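Local coordinates for viral structural protein 4 (Bombyx mori cytoplasmic polyhedrosis virus, PDB 6TZ0) that binds GTP and, packed against the viral RNA-dependent RNA polymerase, probably acts as a nucleotide-hydrolysing partner of that enzyme during transcription, at residues B[61-65]-B[66-70]; B[438-442]-B[443-447]; B[543-546]-B[547-551]. One frame throughout, in Å; residues are numbered along the deposited sequence.

Contact 1: B[61-65]-B[66-70]; sequences ARHNG and TLINP
H63 and T66 are the two ends of a type I' beta turn, which reverses the chain in the loop between helix 41-60 and helix 70-79. N64 and G65 fill the middle of the turn, both with positive phi. The turn closes on one acceptor, H63 O. T66 N donates to H63 O at 2.8 Å with an N-H...O angle of 161°. T66 OG1 donates to H63 O as well, also at 2.8 Å. The hydroxyl reaches it because OG1 sits between its own backbone N and carbonyl carbon (chi1 61°). One carbonyl oxygen thus takes both the backbone N-H and the hydroxyl of T66.

The H63 side chain leaves the turn toward I68. H63 CB meets I68 CD1 at 3.7 Å. Its CG has the same methyl as nearest partner. Further out, H63 CD2 is 4.0 Å from I68 CD1, and H63 ND1 is about equally near I68 CG1 and CD1. I68 therefore lies across one ring face, roughly at a right angle to the H63 side chain.

The turn also meets the chain of RNA-dependent RNA Polymerase, where R458 and S936 of that chain bond the N64 amide. Q174 of helix 170-176 bonds G65 O. The CH-pi contact of I68 is made by CD1, 4.1 Å from the H63 ring centroid.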
loop_
_atom_site.group_PDB
_atom_site.type_symbol
_atom_site.label_atom_id
_atom_site.label_comp_id
_atom_site.label_asym_id
_atom_site.label_seq_id
_atom_site.Cartn_x
_atom_site.Cartn_y
_atom_site.Cartn_z
ATOM N N ALA B 61 -10.282 4.657 35.798
ATOM C CA ALA B 61 -11.627 4.329 35.342
ATOM C C ALA B 61 -12.398 5.524 34.793
ATOM O O ALA B 61 -13.465 5.324 34.207
ATOM C CB ALA B 61 -12.423 3.691 36.476
ATOM N N ARG B 62 -11.901 6.751 34.952
ATOM C CA ARG B 62 -12.654 7.923 34.535
ATOM C C ARG B 62 -12.273 8.460 33.164
ATOM O O ARG B 62 -13.068 9.197 32.575
ATOM C CB ARG B 62 -12.505 9.057 35.553
ATOM C CG ARG B 62 -13.167 8.776 36.881
ATOM C CD ARG B 62 -13.438 10.062 37.637
ATOM N NE ARG B 62 -12.231 10.776 38.031
ATOM C CZ ARG B 62 -11.644 10.655 39.216
ATOM N NH1 ARG B 62 -12.158 9.854 40.138
ATOM N NH2 ARG B 62 -10.550 11.351 39.485
ATOM N N HIS B 63 -11.090 8.141 32.639
ATOM C CA HIS B 63 -10.679 8.649 31.329
ATOM C C HIS B 63 -10.206 7.491 30.465
ATOM O O HIS B 63 -8.997 7.302 30.315
ATOM C CB HIS B 63 -9.583 9.688 31.472
ATOM C CG HIS B 63 -10.003 10.917 32.209
ATOM N ND1 HIS B 63 -9.860 11.052 33.574
ATOM C CD2 HIS B 63 -10.559 12.071 31.774
ATOM C CE1 HIS B 63 -10.312 12.234 33.948
ATOM N NE2 HIS B 63 -10.748 12.871 32.875
ATOM N N ASN B 64 -11.162 6.763 29.878
ATOM C CA ASN B 64 -10.937 5.790 28.803
ATOM C C ASN B 64 -9.937 4.690 29.192
ATOM O O ASN B 64 -9.266 4.110 28.339
ATOM C CB ASN B 64 -10.491 6.512 27.524
ATOM C CG ASN B 64 -10.773 5.720 26.266
ATOM O OD1 ASN B 64 -11.364 4.646 26.315
ATOM N ND2 ASN B 64 -10.327 6.237 25.132
ATOM N N GLY B 65 -9.815 4.392 30.482
ATOM C CA GLY B 65 -8.835 3.421 30.924
ATOM C C GLY B 65 -7.397 3.889 30.916
ATOM O O GLY B 65 -6.493 3.056 31.013
ATOM N N THR B 66 -7.151 5.192 30.807
ATOM C CA THR B 66 -5.802 5.737 30.736
ATOM C C THR B 66 -5.561 6.721 31.871
ATOM O O THR B 66 -6.487 7.171 32.545
ATOM C CB THR B 66 -5.544 6.444 29.398
ATOM O OG1 THR B 66 -6.461 7.534 29.249
ATOM C CG2 THR B 66 -5.697 5.494 28.237
ATOM N N LEU B 67 -4.291 7.064 32.062
ATOM C CA LEU B 67 -3.880 8.081 33.017
ATOM C C LEU B 67 -3.433 9.332 32.270
ATOM O O LEU B 67 -2.804 9.242 31.214
ATOM C CB LEU B 67 -2.757 7.564 33.915
ATOM C CG LEU B 67 -3.183 6.420 34.830
ATOM C CD1 LEU B 67 -1.987 5.827 35.535
ATOM C CD2 LEU B 67 -4.212 6.891 35.831
ATOM N N ILE B 68 -3.757 10.497 32.829
ATOM C CA ILE B 68 -3.685 11.741 32.066
ATOM C C ILE B 68 -2.258 12.286 32.000
ATOM O O ILE B 68 -1.909 13.020 31.068
ATOM C CB ILE B 68 -4.693 12.741 32.665
ATOM C CG1 ILE B 68 -6.082 12.119 32.642
ATOM C CG2 ILE B 68 -4.789 14.038 31.871
ATOM C CD1 ILE B 68 -6.558 11.788 31.243
ATOM N N ASN B 69 -1.380 11.908 32.922
ATOM C CA ASN B 69 0.032 12.273 32.804
ATOM C C ASN B 69 0.845 11.183 33.471
ATOM O O ASN B 69 1.200 11.287 34.650
ATOM C CB ASN B 69 0.316 13.640 33.424
ATOM C CG ASN B 69 1.654 14.211 33.001
ATOM O OD1 ASN B 69 2.424 13.569 32.295
ATOM N ND2 ASN B 69 1.923 15.439 33.413
ATOM N N PRO B 70 1.164 10.109 32.739
ATOM C CA PRO B 70 1.843 8.968 33.367
ATOM C C PRO B 70 3.272 9.245 33.801
ATOM O O PRO B 70 3.749 8.563 34.713
ATOM C CB PRO B 70 1.781 7.885 32.282
ATOM C CG PRO B 70 1.622 8.624 31.013
ATOM C CD PRO B 70 0.809 9.832 31.337
#

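Contact 2: B[438-442]-B[443-447]; sequences ELLSV and RKKIK
The backbone of S441, V442, K445 and I446 closes the first turn of helix 442-457, with S441 at the N-cap position. K445 N donates to S441 O at 3.3 Å, a fairly bent bond. I446 N donates to V442 O at 2.9 Å and is straighter, with an N-H...O angle of 162°. K445 N also leans weakly on V442 O. The contact thus marks where the loop after helix 434-438 turns into the next helix, on the surface of the protein.

The side chains follow this turn. With chi1 at 65°, the S441 hydroxyl is turned toward K444. S441 OG packs 3.5 Å from K444 CB.

L440, just before the cap, points into the helix start. Both of its methyls rest against K444 CG: L440 CD2 is 3.7 Å from K444 CG, and CD1 is slightly farther from the same carbon. The two side chains cross at about a right angle. Beyond CG the K444 chain bends at each torsion and its amine leads away.

K445 behaves differently. Its chain is extended beyond CG and runs back past S441 O and L440 toward E438. K445 CG is 4.1 Å from L440 CB. The amine approaches the E438 carboxylate without touching it, with K445 NZ and E438 OE1 4.6 Å apart, so any attraction there is probably modest. K445 also makes a cation-pi contact with the ring of Y437. E438 has a long, weak ion pair with R518.

V442 and I446, one helical turn apart, lie side by side and point the same way. V442 CG1 touches I446 CD1 at 3.8 Å.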
loop_
_atom_site.group_PDB
_atom_site.type_symbol
_atom_site.label_atom_id
_atom_site.label_comp_id
_atom_site.label_asym_id
_atom_site.label_seq_id
_atom_site.Cartn_x
_atom_site.Cartn_y
_atom_site.Cartn_z
ATOM N N GLU B 438 28.615 -39.416 9.345
ATOM C CA GLU B 438 29.027 -38.524 10.423
ATOM C C GLU B 438 30.467 -38.050 10.284
ATOM O O GLU B 438 30.825 -37.018 10.858
ATOM C CB GLU B 438 28.857 -39.224 11.770
ATOM C CG GLU B 438 27.430 -39.388 12.247
ATOM C CD GLU B 438 26.840 -38.090 12.752
ATOM O OE1 GLU B 438 27.611 -37.246 13.251
ATOM O OE2 GLU B 438 25.608 -37.914 12.680
ATOM N N LEU B 439 31.293 -38.769 9.533
ATOM C CA LEU B 439 32.714 -38.482 9.430
ATOM C C LEU B 439 33.019 -37.420 8.377
ATOM O O LEU B 439 34.179 -37.024 8.229
ATOM C CB LEU B 439 33.452 -39.792 9.131
ATOM C CG LEU B 439 34.955 -39.978 9.324
ATOM C CD1 LEU B 439 35.305 -39.806 10.789
ATOM C CD2 LEU B 439 35.378 -41.346 8.831
ATOM N N LEU B 440 32.013 -36.927 7.664
ATOM C CA LEU B 440 32.234 -35.922 6.640
ATOM C C LEU B 440 32.350 -34.535 7.258
ATOM O O LEU B 440 31.987 -34.305 8.413
ATOM C CB LEU B 440 31.096 -35.926 5.628
ATOM C CG LEU B 440 30.876 -37.194 4.809
ATOM C CD1 LEU B 440 29.625 -37.053 3.970
ATOM C CD2 LEU B 440 32.070 -37.494 3.934
ATOM N N SER B 441 32.865 -33.602 6.465
ATOM C CA SER B 441 32.878 -32.206 6.861
ATOM C C SER B 441 31.529 -31.577 6.536
ATOM O O SER B 441 30.645 -32.210 5.960
ATOM C CB SER B 441 34.026 -31.472 6.177
ATOM O OG SER B 441 33.840 -31.436 4.776
ATOM N N VAL B 442 31.363 -30.308 6.903
ATOM C CA VAL B 442 30.079 -29.644 6.716
ATOM C C VAL B 442 29.864 -29.282 5.251
ATOM O O VAL B 442 28.752 -29.417 4.725
ATOM C CB VAL B 442 30.000 -28.412 7.635
ATOM C CG1 VAL B 442 28.672 -27.698 7.497
ATOM C CG2 VAL B 442 30.230 -28.824 9.068
ATOM N N ARG B 443 30.927 -28.842 4.570
ATOM C CA ARG B 443 30.840 -28.496 3.153
ATOM C C ARG B 443 30.534 -29.718 2.301
ATOM O O ARG B 443 29.774 -29.632 1.326
ATOM C CB ARG B 443 32.144 -27.851 2.696
ATOM C CG ARG B 443 32.450 -26.525 3.352
ATOM C CD ARG B 443 33.788 -25.995 2.884
ATOM N NE ARG B 443 33.777 -25.663 1.463
ATOM C CZ ARG B 443 33.461 -24.465 0.983
ATOM N NH1 ARG B 443 33.138 -23.481 1.812
ATOM N NH2 ARG B 443 33.474 -24.249 -0.324
ATOM N N LYS B 444 31.096 -30.867 2.676
ATOM C CA LYS B 444 30.824 -32.116 1.978
ATOM C C LYS B 444 29.370 -32.541 2.132
ATOM O O LYS B 444 28.792 -33.119 1.206
ATOM C CB LYS B 444 31.758 -33.199 2.509
ATOM C CG LYS B 444 31.747 -34.489 1.729
ATOM C CD LYS B 444 32.311 -34.274 0.344
ATOM C CE LYS B 444 33.776 -33.880 0.424
ATOM N NZ LYS B 444 34.616 -34.983 0.963
ATOM N N LYS B 445 28.759 -32.248 3.281
ATOM C CA LYS B 445 27.352 -32.577 3.483
ATOM C C LYS B 445 26.446 -31.623 2.721
ATOM O O LYS B 445 25.458 -32.052 2.115
ATOM C CB LYS B 445 27.023 -32.546 4.970
ATOM C CG LYS B 445 27.695 -33.629 5.778
ATOM C CD LYS B 445 27.300 -33.530 7.233
ATOM C CE LYS B 445 27.934 -34.629 8.038
ATOM N NZ LYS B 445 27.539 -34.557 9.460
ATOM N N ILE B 446 26.762 -30.325 2.754
ATOM C CA ILE B 446 25.961 -29.312 2.071
ATOM C C ILE B 446 26.010 -29.492 0.555
ATOM O O ILE B 446 25.010 -29.246 -0.140
ATOM C CB ILE B 446 26.437 -27.919 2.532
ATOM C CG1 ILE B 446 26.041 -27.690 3.987
ATOM C CG2 ILE B 446 25.913 -26.789 1.668
ATOM C CD1 ILE B 446 26.640 -26.445 4.578
ATOM N N LYS B 447 27.130 -29.996 0.027
ATOM C CA LYS B 447 27.230 -30.280 -1.402
ATOM C C LYS B 447 26.267 -31.387 -1.834
ATOM O O LYS B 447 25.784 -31.379 -2.969
ATOM C CB LYS B 447 28.676 -30.647 -1.741
ATOM C CG LYS B 447 28.985 -30.835 -3.214
ATOM C CD LYS B 447 30.470 -31.080 -3.431
ATOM C CE LYS B 447 30.772 -31.438 -4.880
ATOM N NZ LYS B 447 30.493 -30.299 -5.797
#

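Contact 3: B[543-546]-B[547-551]; sequences TTVY and PFEML
The Y546 ring has E549 OE2 at its edge, in its plane, 3.9 Å from Y546 CD2. P547 CD also lies at that ring's edge, near the plane. The E549 carboxylate is turned 68° from the ring, and the two side chains run side by side in the same direction. The F548 ring carries E549 CG over one face, offset toward the rim, and F548 CE1 meets Y546 CB obliquely at 3.7 Å.

These groups lie at the start of helix 547-556, where Y546 is at the N-cap position. The chain arrives as strand 543-545, an outermost strand of a five-stranded parallel sheet, and leaves nearly at right angles to it (88°). E549 is the third residue after the N-cap. It folds back so that E549 OE1 accepts Y546 N at 3.1 Å, with an N-H...O angle of 167°. This is one half of a capping box. The N-H comes from above the carboxylate plane. Beyond CG the E549 chain is extended, which lets OE1 reach Y546 N.

OE2 also forms a salt bridge with R377 of the chain of RNA-dependent RNA Polymerase. The same carboxylate thus ties the helix start to the other protein.

V545 and M550 also meet, crossing at about a right angle. V545 CG1 packs against M550 CG at 3.7 Å, and M550 CE lies close to the same methyl. M550 also packs on F362 and Y366 of helix 359-374. The first turn is completed by M550 N, which donates to Y546 O at 3.2 Å.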
loop_
_atom_site.group_PDB
_atom_site.type_symbol
_atom_site.label_atom_id
_atom_site.label_comp_id
_atom_site.label_asym_id
_atom_site.label_seq_id
_atom_site.Cartn_x
_atom_site.Cartn_y
_atom_site.Cartn_z
ATOM N N THR B 543 4.897 -20.015 14.430
ATOM C CA THR B 543 4.742 -19.995 15.879
ATOM C C THR B 543 5.015 -21.378 16.456
ATOM O O THR B 543 4.503 -22.382 15.959
ATOM C CB THR B 543 3.339 -19.540 16.273
ATOM O OG1 THR B 543 2.402 -20.568 15.953
ATOM C CG2 THR B 543 2.958 -18.308 15.504
ATOM N N THR B 544 5.839 -21.428 17.493
ATOM C CA THR B 544 6.274 -22.687 18.074
ATOM C C THR B 544 5.274 -23.139 19.127
ATOM O O THR B 544 4.918 -22.373 20.024
ATOM C CB THR B 544 7.666 -22.534 18.682
ATOM O OG1 THR B 544 8.583 -22.137 17.658
ATOM C CG2 THR B 544 8.132 -23.835 19.272
ATOM N N VAL B 545 4.807 -24.379 19.000
ATOM C CA VAL B 545 3.772 -24.935 19.860
ATOM C C VAL B 545 4.274 -26.271 20.396
ATOM O O VAL B 545 4.830 -27.073 19.640
ATOM C CB VAL B 545 2.443 -25.116 19.098
ATOM C CG1 VAL B 545 1.391 -25.690 19.985
ATOM C CG2 VAL B 545 1.944 -23.806 18.548
ATOM N N TYR B 546 4.099 -26.503 21.699
ATOM C CA TYR B 546 4.370 -27.779 22.342
ATOM C C TYR B 546 3.098 -28.617 22.407
ATOM O O TYR B 546 1.999 -28.087 22.239
ATOM C CB TYR B 546 4.936 -27.542 23.740
ATOM C CG TYR B 546 6.321 -26.957 23.731
ATOM C CD1 TYR B 546 7.406 -27.713 23.321
ATOM C CD2 TYR B 546 6.552 -25.673 24.186
ATOM C CE1 TYR B 546 8.670 -27.189 23.315
ATOM C CE2 TYR B 546 7.818 -25.146 24.194
ATOM C CZ TYR B 546 8.875 -25.907 23.760
ATOM O OH TYR B 546 10.142 -25.382 23.766
ATOM N N PRO B 547 3.211 -29.943 22.609
ATOM C CA PRO B 547 1.996 -30.778 22.686
ATOM C C PRO B 547 1.028 -30.446 23.813
ATOM O O PRO B 547 -0.192 -30.534 23.602
ATOM C CB PRO B 547 2.572 -32.189 22.841
ATOM C CG PRO B 547 3.844 -32.137 22.143
ATOM C CD PRO B 547 4.407 -30.784 22.404
ATOM N N PHE B 548 1.514 -30.066 25.000
ATOM C CA PHE B 548 0.583 -29.752 26.081
ATOM C C PHE B 548 -0.171 -28.464 25.788
ATOM O O PHE B 548 -1.301 -28.291 26.248
ATOM C CB PHE B 548 1.312 -29.670 27.431
ATOM C CG PHE B 548 2.093 -28.400 27.645
ATOM C CD1 PHE B 548 3.350 -28.241 27.097
ATOM C CD2 PHE B 548 1.590 -27.390 28.452
ATOM C CE1 PHE B 548 4.059 -27.082 27.302
ATOM C CE2 PHE B 548 2.300 -26.229 28.660
ATOM C CZ PHE B 548 3.533 -26.078 28.091
ATOM N N GLU B 549 0.419 -27.584 24.978
ATOM C CA GLU B 549 -0.278 -26.385 24.530
ATOM C C GLU B 549 -1.404 -26.725 23.559
ATOM O O GLU B 549 -2.486 -26.130 23.625
ATOM C CB GLU B 549 0.726 -25.428 23.899
ATOM C CG GLU B 549 1.731 -24.905 24.899
ATOM C CD GLU B 549 2.788 -24.018 24.282
ATOM O OE1 GLU B 549 2.894 -23.974 23.043
ATOM O OE2 GLU B 549 3.504 -23.339 25.042
ATOM N N MET B 550 -1.178 -27.690 22.665
ATOM C CA MET B 550 -2.239 -28.138 21.769
ATOM C C MET B 550 -3.338 -28.890 22.498
ATOM O O MET B 550 -4.479 -28.903 22.030
ATOM C CB MET B 550 -1.673 -29.001 20.644
ATOM C CG MET B 550 -1.211 -28.196 19.459
ATOM S SD MET B 550 -0.505 -29.117 18.092
ATOM C CE MET B 550 1.149 -29.282 18.729
ATOM N N LEU B 551 -3.033 -29.528 23.624
ATOM C CA LEU B 551 -4.124 -30.122 24.390
ATOM C C LEU B 551 -4.876 -29.072 25.204
ATOM O O LEU B 551 -6.109 -29.138 25.337
ATOM C CB LEU B 551 -3.590 -31.229 25.292
ATOM C CG LEU B 551 -3.008 -32.418 24.534
ATOM C CD1 LEU B 551 -2.439 -33.451 25.484
ATOM C CD2 LEU B 551 -4.056 -33.033 23.626
#

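Contacts 2 and 3 both form the first turn of a helix, and contact 1 is a turn leading into one. Contact 3 is buried, about 6 Å from the centre of the chain; the other two are surface contacts on opposite sides of that centre, their centres about 61 Å apart. From contact 3 it is about 37 Å to contact 1 and 33 Å to contact 2, centre to centre. Contact 3 lies nearest the known GTP-binding residues, which hold no GTP here, with the M550 side chain about 8 Å from that of K359. In contact 2 the E438 side chain is about 12 Å from that of R520. Contacts 1 and 3 border the polymerase chain.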